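Local structure of orotidine 5'-phosphate decarboxylase (Pyrococcus horikoshii, 2CZD) at residues K59-P64 / T86-D91; K73-G76 / Y81-V84; L6-G11 / A187-P192. The protein probably catalyses the decarboxylation of orotidine 5'-monophosphate to UMP, the last step of de novo UMP synthesis, as a homodimer. One frame throughout, in Å; residues are numbered along the deposited sequence.

The chain folds into a TIM barrel of eight parallel strands. Contact 3 closes the longest loop of the three: residues 6-11, after the first strand, 2-5, meet residues 187-192 near the other end of the chain. Contacts 1 and 2 lie within that loop. Contact 1 joins the loop after strand 53-60 and the start of helix 64-76 to the loop after strand 81-85 and the start of helix 90-97. Along the chain, contact 2 falls between the two segments of contact 1 and packs helix 64-76 on strand 81-85. The two touch where L60 N probably bonds to I83 O of the neighbouring strand. Contacts 1 and 3 sit on opposite sides of the chain's centre.

Contact 1. Residues K59-P64 / T86-D91; sequences KLADIP and TFVGRD
V88 puts both methyls against the backbone of A61 and D62. V88 CG2 lies 3.6 Å from A61 O and also touches A61 CB. V88 CG1 comes within 3.5 Å of D62 O. The rotation of V88 (chi1 -178°) spreads the two methyls so that CG1 meets D62 O and CG2 meets A61. Further along, the P64 ring meets the carboxylate of D91. P64 CG is 3.6 Å from D91 CG, and the two side chains cross at a slant. The D91 carboxylate also has a polar partner, G112 of the second subunit. Behind this layer, D62 turns its CB away from residues 86-91. D62 OD1 accepts a bond from I63 N at 2.8 Å through its anti lone pair, which ties the carboxylate to its own loop. The same OD1 forms a salt bridge with K59 of the second subunit, the probable proton donor, consistent with a substrate site that this loop helps to build across the dimer. V88 itself lies in a type I turn from T86 to G89. The contact joins two neighbouring strand-to-helix loops of the TIM barrel, from strand 53-60 into helix 64-76 and from strand 81-85 into helix 90-97.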
loop_
_atom_site.group_PDB
_atom_site.type_symbol
_atom_site.label_atom_id
_atom_site.label_comp_id
_atom_site.label_asym_id
_atom_site.label_seq_id
_atom_site.Cartn_x
_atom_site.Cartn_y
_atom_site.Cartn_z
ATOM N N LYS B 59 -2.340 -1.714 4.601
ATOM C CA LYS B 59 -0.955 -2.220 4.610
ATOM C C LYS B 59 -0.054 -1.135 4.037
ATOM O O LYS B 59 0.725 -1.356 3.097
ATOM C CB LYS B 59 -0.826 -3.526 3.826
ATOM C CG LYS B 59 -1.605 -4.669 4.475
ATOM C CD LYS B 59 -1.241 -6.037 3.888
ATOM C CE LYS B 59 -2.069 -7.187 4.491
ATOM N NZ LYS B 59 -3.535 -7.070 4.169
ATOM N N LEU B 60 -0.168 0.052 4.632
ATOM C CA LEU B 60 0.612 1.199 4.158
ATOM C C LEU B 60 2.102 0.886 4.197
ATOM O O LEU B 60 2.622 0.339 5.185
ATOM C CB LEU B 60 0.314 2.459 4.971
ATOM C CG LEU B 60 -1.116 3.018 4.821
ATOM C CD1 LEU B 60 -1.207 4.323 5.641
ATOM C CD2 LEU B 60 -1.486 3.234 3.344
ATOM N N ALA B 61 2.772 1.259 3.110
ATOM C CA ALA B 61 4.194 0.968 2.936
ATOM C C ALA B 61 4.875 2.090 2.146
ATOM O O ALA B 61 5.765 1.858 1.320
ATOM C CB ALA B 61 4.329 -0.362 2.186
ATOM N N ASP B 62 4.440 3.314 2.376
ATOM C CA ASP B 62 5.045 4.425 1.659
ATOM C C ASP B 62 6.005 5.224 2.549
ATOM O O ASP B 62 6.281 4.852 3.715
ATOM C CB ASP B 62 3.936 5.344 1.118
ATOM C CG ASP B 62 4.244 5.862 -0.278
ATOM O OD1 ASP B 62 5.304 6.487 -0.459
ATOM O OD2 ASP B 62 3.431 5.648 -1.198
ATOM N N ILE B 63 6.541 6.315 1.992
ATOM C CA ILE B 63 7.423 7.180 2.762
ATOM C C ILE B 63 6.586 7.838 3.868
ATOM O O ILE B 63 5.354 7.960 3.761
ATOM C CB ILE B 63 8.095 8.250 1.873
ATOM C CG1 ILE B 63 7.073 9.252 1.350
ATOM C CG2 ILE B 63 8.774 7.563 0.708
ATOM C CD1 ILE B 63 7.719 10.371 0.502
ATOM N N PRO B 64 7.235 8.287 4.943
ATOM C CA PRO B 64 6.486 8.900 6.045
ATOM C C PRO B 64 5.449 9.951 5.688
ATOM O O PRO B 64 4.299 9.851 6.118
ATOM C CB PRO B 64 7.584 9.437 6.963
ATOM C CG PRO B 64 8.690 8.435 6.759
ATOM C CD PRO B 64 8.674 8.201 5.257
ATOM N N THR B 86 5.518 -2.991 8.743
ATOM C CA THR B 86 6.650 -2.712 9.620
ATOM C C THR B 86 7.923 -2.544 8.779
ATOM O O THR B 86 8.819 -1.786 9.153
ATOM C CB THR B 86 6.898 -3.898 10.587
ATOM O OG1 THR B 86 5.701 -4.141 11.331
ATOM C CG2 THR B 86 8.001 -3.589 11.583
ATOM N N PHE B 87 7.980 -3.255 7.645
ATOM C CA PHE B 87 9.167 -3.325 6.759
ATOM C C PHE B 87 9.767 -2.003 6.305
ATOM O O PHE B 87 10.981 -1.887 6.181
ATOM C CB PHE B 87 8.797 -4.164 5.503
ATOM C CG PHE B 87 9.871 -5.113 5.003
ATOM C CD1 PHE B 87 11.101 -4.648 4.561
ATOM C CD2 PHE B 87 9.613 -6.481 4.918
ATOM C CE1 PHE B 87 12.073 -5.546 4.042
ATOM C CE2 PHE B 87 10.594 -7.382 4.392
ATOM C CZ PHE B 87 11.805 -6.896 3.969
ATOM N N VAL B 88 8.921 -1.005 6.075
ATOM C CA VAL B 88 9.369 0.270 5.554
ATOM C C VAL B 88 10.051 1.166 6.579
ATOM O O VAL B 88 10.663 2.162 6.219
ATOM C CB VAL B 88 8.171 0.963 4.829
ATOM C CG1 VAL B 88 8.566 2.297 4.213
ATOM C CG2 VAL B 88 7.695 0.037 3.699
ATOM N N GLY B 89 9.958 0.812 7.855
ATOM C CA GLY B 89 10.641 1.621 8.847
ATOM C C GLY B 89 9.739 2.194 9.919
ATOM O O GLY B 89 8.539 2.353 9.715
ATOM N N ARG B 90 10.340 2.509 11.061
ATOM C CA ARG B 90 9.619 3.072 12.196
ATOM C C ARG B 90 9.045 4.468 11.906
ATOM O O ARG B 90 7.982 4.811 12.420
ATOM C CB ARG B 90 10.555 3.137 13.401
ATOM C CG ARG B 90 10.980 1.760 13.885
ATOM C CD ARG B 90 12.186 1.882 14.820
ATOM N NE ARG B 90 12.570 0.635 15.501
ATOM C CZ ARG B 90 13.211 -0.406 14.957
ATOM N NH1 ARG B 90 13.575 -0.420 13.673
ATOM N NH2 ARG B 90 13.541 -1.440 15.737
ATOM N N ASP B 91 9.734 5.266 11.094
ATOM C CA ASP B 91 9.216 6.588 10.770
ATOM C C ASP B 91 7.922 6.486 9.974
ATOM O O ASP B 91 6.979 7.237 10.233
ATOM C CB ASP B 91 10.266 7.476 10.056
ATOM C CG ASP B 91 10.989 6.779 8.907
ATOM O OD1 ASP B 91 11.903 7.414 8.334
ATOM O OD2 ASP B 91 10.670 5.632 8.570
#

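Contact 2. Residues K73-G76 / Y81-V84; sequences KVFG and YVIV
The F75 ring lies over V82, whose CG2 is under one face of the ring. This CH-pi contact belongs to a right-handed beta-alpha-beta unit of the TIM barrel: strand 53-60, helix 64-76 and strand 81-85. V82 CG2 is 3.8 Å from the centroid of the F75 ring and 24° off the ring normal. It sits toward the rim rather than under the middle. The closest ring atom is F75 CZ, 3.5 Å from V82 CG2. The two side chains do not run parallel but meet at an angle. F75 starts out alongside the strand, yet its chi1 of -78° places CG anti to the carbonyl carbon, and the ring then extends to the strand. V82 aims its CB at the helix. Its two methyls divide the work, for CG2 faces helix 64-76 while CG1 packs on L60 of the neighbouring strand. V74 also points at the strand and adds a looser apolar contact with V82. Y81 turns the other way, and its hydroxyl bonds to E53. Alternate residues of strand 81-85 thus serve the two sides of the barrel wall. V96 of helix 90-97 packs on both F75 and V82, so the ring and the valine are shared with the next helix. At the edge of the F75 ring, near its plane, F75 CE1 lies 4.0 Å from Y81 CA.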
loop_
_atom_site.group_PDB
_atom_site.type_symbol
_atom_site.label_atom_id
_atom_site.label_comp_id
_atom_site.label_asym_id
_atom_site.label_seq_id
_atom_site.Cartn_x
_atom_site.Cartn_y
_atom_site.Cartn_z
ATOM N N LYS B 73 -6.476 11.347 5.574
ATOM C CA LYS B 73 -7.717 11.207 4.807
ATOM C C LYS B 73 -8.599 10.044 5.295
ATOM O O LYS B 73 -9.818 10.183 5.437
ATOM C CB LYS B 73 -7.374 10.978 3.333
ATOM C CG LYS B 73 -8.552 10.945 2.389
ATOM C CD LYS B 73 -9.079 12.362 2.155
ATOM C CE LYS B 73 -10.153 12.376 1.065
ATOM N NZ LYS B 73 -10.671 13.775 0.904
ATOM N N VAL B 74 -7.979 8.894 5.549
ATOM C CA VAL B 74 -8.712 7.703 5.967
ATOM C C VAL B 74 -9.227 7.776 7.412
ATOM O O VAL B 74 -10.383 7.426 7.664
ATOM C CB VAL B 74 -7.816 6.458 5.717
ATOM C CG1 VAL B 74 -8.479 5.199 6.210
ATOM C CG2 VAL B 74 -7.565 6.333 4.220
ATOM N N PHE B 75 -8.409 8.228 8.360
ATOM C CA PHE B 75 -8.911 8.388 9.736
ATOM C C PHE B 75 -9.965 9.491 9.665
ATOM O O PHE B 75 -10.985 9.446 10.362
ATOM C CB PHE B 75 -7.802 8.825 10.695
ATOM C CG PHE B 75 -6.872 7.704 11.112
ATOM C CD1 PHE B 75 -7.370 6.538 11.703
ATOM C CD2 PHE B 75 -5.499 7.845 10.979
ATOM C CE1 PHE B 75 -6.493 5.532 12.160
ATOM C CE2 PHE B 75 -4.627 6.855 11.424
ATOM C CZ PHE B 75 -5.121 5.696 12.017
ATOM N N GLY B 76 -9.708 10.472 8.803
ATOM C CA GLY B 76 -10.631 11.583 8.612
ATOM C C GLY B 76 -12.019 11.162 8.151
ATOM O O GLY B 76 -13.032 11.762 8.531
ATOM N N TYR B 81 -8.848 2.360 12.896
ATOM C CA TYR B 81 -7.514 1.747 12.885
ATOM C C TYR B 81 -7.026 1.630 11.461
ATOM O O TYR B 81 -7.816 1.418 10.548
ATOM C CB TYR B 81 -7.506 0.313 13.456
ATOM C CG TYR B 81 -8.191 0.146 14.780
ATOM C CD1 TYR B 81 -9.571 -0.053 14.839
ATOM C CD2 TYR B 81 -7.476 0.227 15.972
ATOM C CE1 TYR B 81 -10.225 -0.166 16.067
ATOM C CE2 TYR B 81 -8.127 0.118 17.215
ATOM C CZ TYR B 81 -9.499 -0.072 17.241
ATOM O OH TYR B 81 -10.151 -0.113 18.456
ATOM N N VAL B 82 -5.712 1.746 11.271
ATOM C CA VAL B 82 -5.147 1.566 9.944
ATOM C C VAL B 82 -4.071 0.500 10.061
ATOM O O VAL B 82 -3.243 0.549 10.984
ATOM C CB VAL B 82 -4.481 2.879 9.413
ATOM C CG1 VAL B 82 -3.661 2.581 8.169
ATOM C CG2 VAL B 82 -5.558 3.919 9.078
ATOM N N ILE B 83 -4.108 -0.480 9.152
ATOM C CA ILE B 83 -3.075 -1.523 9.115
ATOM C C ILE B 83 -1.874 -0.991 8.327
ATOM O O ILE B 83 -2.012 -0.517 7.191
ATOM C CB ILE B 83 -3.617 -2.817 8.480
ATOM C CG1 ILE B 83 -4.707 -3.373 9.396
ATOM C CG2 ILE B 83 -2.487 -3.869 8.297
ATOM C CD1 ILE B 83 -5.410 -4.656 8.885
ATOM N N VAL B 84 -0.693 -1.083 8.935
ATOM C CA VAL B 84 0.530 -0.576 8.329
ATOM C C VAL B 84 1.624 -1.625 8.366
ATOM O O VAL B 84 1.674 -2.460 9.282
ATOM C CB VAL B 84 1.034 0.677 9.093
ATOM C CG1 VAL B 84 -0.022 1.754 9.082
ATOM C CG2 VAL B 84 1.399 0.288 10.527
#

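Contact 3. Residues L6-G11 / A187-P192; sequences LDVYEG and AIYNAP
Y189 OH is gripped by two waters, each 2.7 Å away. Each water also donates to D7. One reaches the backbone D7 O at 2.9 Å, and the other reaches D7 OD2 at 2.6 Å. The contact joins the loop after the first strand, 2-5, to the short helix 186-189 after the last strand, 181-184, of the TIM barrel, where the wall closes. The second water lies in the plane of the Y189 ring, at its edge. The ring also lies against D7 itself: the carbonyl carbon of D7 is over one face, toward the rim, and D7 CB is 3.6 Å from Y189 OH. Y189 CG stands between its backbone N and carbonyl carbon (chi1 65°), which sends the ring across to the loop. D7 is the centre of an inverse gamma turn, with a weak bond from V8 N to L6 O. D7 probably binds the substrate, as G185 and R186 probably do. Through Y189 the waters link D7 to helix 186-189, which starts at R186. V8 passes the tyrosine in the opposite direction and also packs on R13 and A14 of helix 11-21. V8 CG2 rests 3.7 Å from Y189 CD2.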
loop_
_atom_site.group_PDB
_atom_site.type_symbol
_atom_site.label_atom_id
_atom_site.label_comp_id
_atom_site.label_asym_id
_atom_site.label_seq_id
_atom_site.Cartn_x
_atom_site.Cartn_y
_atom_site.Cartn_z
ATOM N N LEU B 6 -15.209 -7.029 5.210
ATOM C CA LEU B 6 -16.355 -6.669 4.374
ATOM C C LEU B 6 -15.957 -6.441 2.927
ATOM O O LEU B 6 -16.014 -5.311 2.400
ATOM C CB LEU B 6 -17.033 -5.431 4.947
ATOM C CG LEU B 6 -18.391 -5.070 4.332
ATOM C CD1 LEU B 6 -19.375 -6.202 4.609
ATOM C CD2 LEU B 6 -18.887 -3.774 4.942
ATOM N N ASP B 7 -15.583 -7.539 2.292
ATOM C CA ASP B 7 -15.108 -7.497 0.922
ATOM C C ASP B 7 -16.249 -7.699 -0.067
ATOM O O ASP B 7 -16.245 -8.617 -0.880
ATOM C CB ASP B 7 -14.002 -8.539 0.743
ATOM C CG ASP B 7 -12.791 -8.269 1.633
ATOM O OD1 ASP B 7 -12.643 -7.122 2.112
ATOM O OD2 ASP B 7 -11.978 -9.197 1.841
ATOM N N VAL B 8 -17.228 -6.809 0.048
ATOM C CA VAL B 8 -18.423 -6.794 -0.781
ATOM C C VAL B 8 -18.286 -5.470 -1.506
ATOM O O VAL B 8 -18.543 -4.405 -0.942
ATOM C CB VAL B 8 -19.671 -6.811 0.103
ATOM C CG1 VAL B 8 -20.930 -6.592 -0.737
ATOM C CG2 VAL B 8 -19.726 -8.140 0.845
ATOM N N TYR B 9 -17.871 -5.552 -2.763
ATOM C CA TYR B 9 -17.589 -4.357 -3.538
ATOM C C TYR B 9 -18.777 -3.672 -4.183
ATOM O O TYR B 9 -18.661 -3.015 -5.213
ATOM C CB TYR B 9 -16.483 -4.696 -4.542
ATOM C CG TYR B 9 -15.293 -5.359 -3.856
ATOM C CD1 TYR B 9 -14.655 -4.741 -2.774
ATOM C CD2 TYR B 9 -14.855 -6.630 -4.234
ATOM C CE1 TYR B 9 -13.622 -5.373 -2.084
ATOM C CE2 TYR B 9 -13.820 -7.273 -3.552
ATOM C CZ TYR B 9 -13.207 -6.641 -2.478
ATOM O OH TYR B 9 -12.177 -7.277 -1.823
ATOM N N GLU B 10 -19.923 -3.834 -3.536
ATOM C CA GLU B 10 -21.161 -3.209 -3.951
ATOM C C GLU B 10 -21.589 -2.426 -2.718
ATOM O O GLU B 10 -22.194 -2.976 -1.798
ATOM C CB GLU B 10 -22.198 -4.264 -4.299
ATOM C CG GLU B 10 -23.422 -3.690 -4.959
ATOM C CD GLU B 10 -24.272 -4.761 -5.617
ATOM O OE1 GLU B 10 -23.691 -5.721 -6.173
ATOM O OE2 GLU B 10 -25.517 -4.638 -5.592
ATOM N N GLY B 11 -21.242 -1.144 -2.703
ATOM C CA GLY B 11 -21.549 -0.277 -1.577
ATOM C C GLY B 11 -22.846 -0.493 -0.814
ATOM O O GLY B 11 -22.829 -0.700 0.405
ATOM N N ALA B 187 -17.255 -16.419 4.835
ATOM C CA ALA B 187 -18.070 -17.298 5.668
ATOM C C ALA B 187 -19.279 -16.547 6.192
ATOM O O ALA B 187 -20.330 -17.146 6.447
ATOM C CB ALA B 187 -17.253 -17.866 6.811
ATOM N N ILE B 188 -19.134 -15.235 6.347
ATOM C CA ILE B 188 -20.242 -14.419 6.791
ATOM C C ILE B 188 -20.899 -13.625 5.662
ATOM O O ILE B 188 -22.102 -13.772 5.427
ATOM C CB ILE B 188 -19.798 -13.422 7.889
ATOM C CG1 ILE B 188 -19.499 -14.185 9.176
ATOM C CG2 ILE B 188 -20.902 -12.431 8.192
ATOM C CD1 ILE B 188 -18.841 -13.301 10.273
ATOM N N TYR B 189 -20.136 -12.805 4.936
ATOM C CA TYR B 189 -20.805 -11.979 3.932
ATOM C C TYR B 189 -21.455 -12.665 2.751
ATOM O O TYR B 189 -22.362 -12.091 2.147
ATOM C CB TYR B 189 -19.905 -10.827 3.433
ATOM C CG TYR B 189 -18.652 -11.204 2.673
ATOM C CD1 TYR B 189 -17.388 -11.042 3.250
ATOM C CD2 TYR B 189 -18.717 -11.633 1.341
ATOM C CE1 TYR B 189 -16.230 -11.286 2.528
ATOM C CE2 TYR B 189 -17.571 -11.877 0.613
ATOM C CZ TYR B 189 -16.326 -11.703 1.212
ATOM O OH TYR B 189 -15.174 -11.962 0.507
ATOM N N ASN B 190 -21.008 -13.873 2.419
ATOM C CA ASN B 190 -21.600 -14.614 1.306
ATOM C C ASN B 190 -22.489 -15.758 1.806
ATOM O O ASN B 190 -22.912 -16.614 1.028
ATOM C CB ASN B 190 -20.504 -15.150 0.373
ATOM C CG ASN B 190 -20.102 -14.143 -0.701
ATOM O OD1 ASN B 190 -19.139 -14.363 -1.442
ATOM N ND2 ASN B 190 -20.839 -13.036 -0.795
ATOM N N ALA B 191 -22.783 -15.771 3.104
ATOM C CA ALA B 191 -23.638 -16.822 3.665
ATOM C C ALA B 191 -25.090 -16.581 3.267
ATOM O O ALA B 191 -25.481 -15.464 2.954
ATOM C CB ALA B 191 -23.527 -16.849 5.200
ATOM N N PRO B 192 -25.909 -17.642 3.264
ATOM C CA PRO B 192 -27.323 -17.469 2.905
ATOM C C PRO B 192 -27.954 -16.469 3.882
ATOM O O PRO B 192 -28.812 -15.644 3.513
ATOM C CB PRO B 192 -27.890 -18.871 3.077
ATOM C CG PRO B 192 -26.742 -19.758 2.683
ATOM C CD PRO B 192 -25.545 -19.065 3.367
HETATM O O HOH W 1 -14.892 -10.917 -1.930
HETATM O O HOH W 2 -12.697 -11.637 1.649
#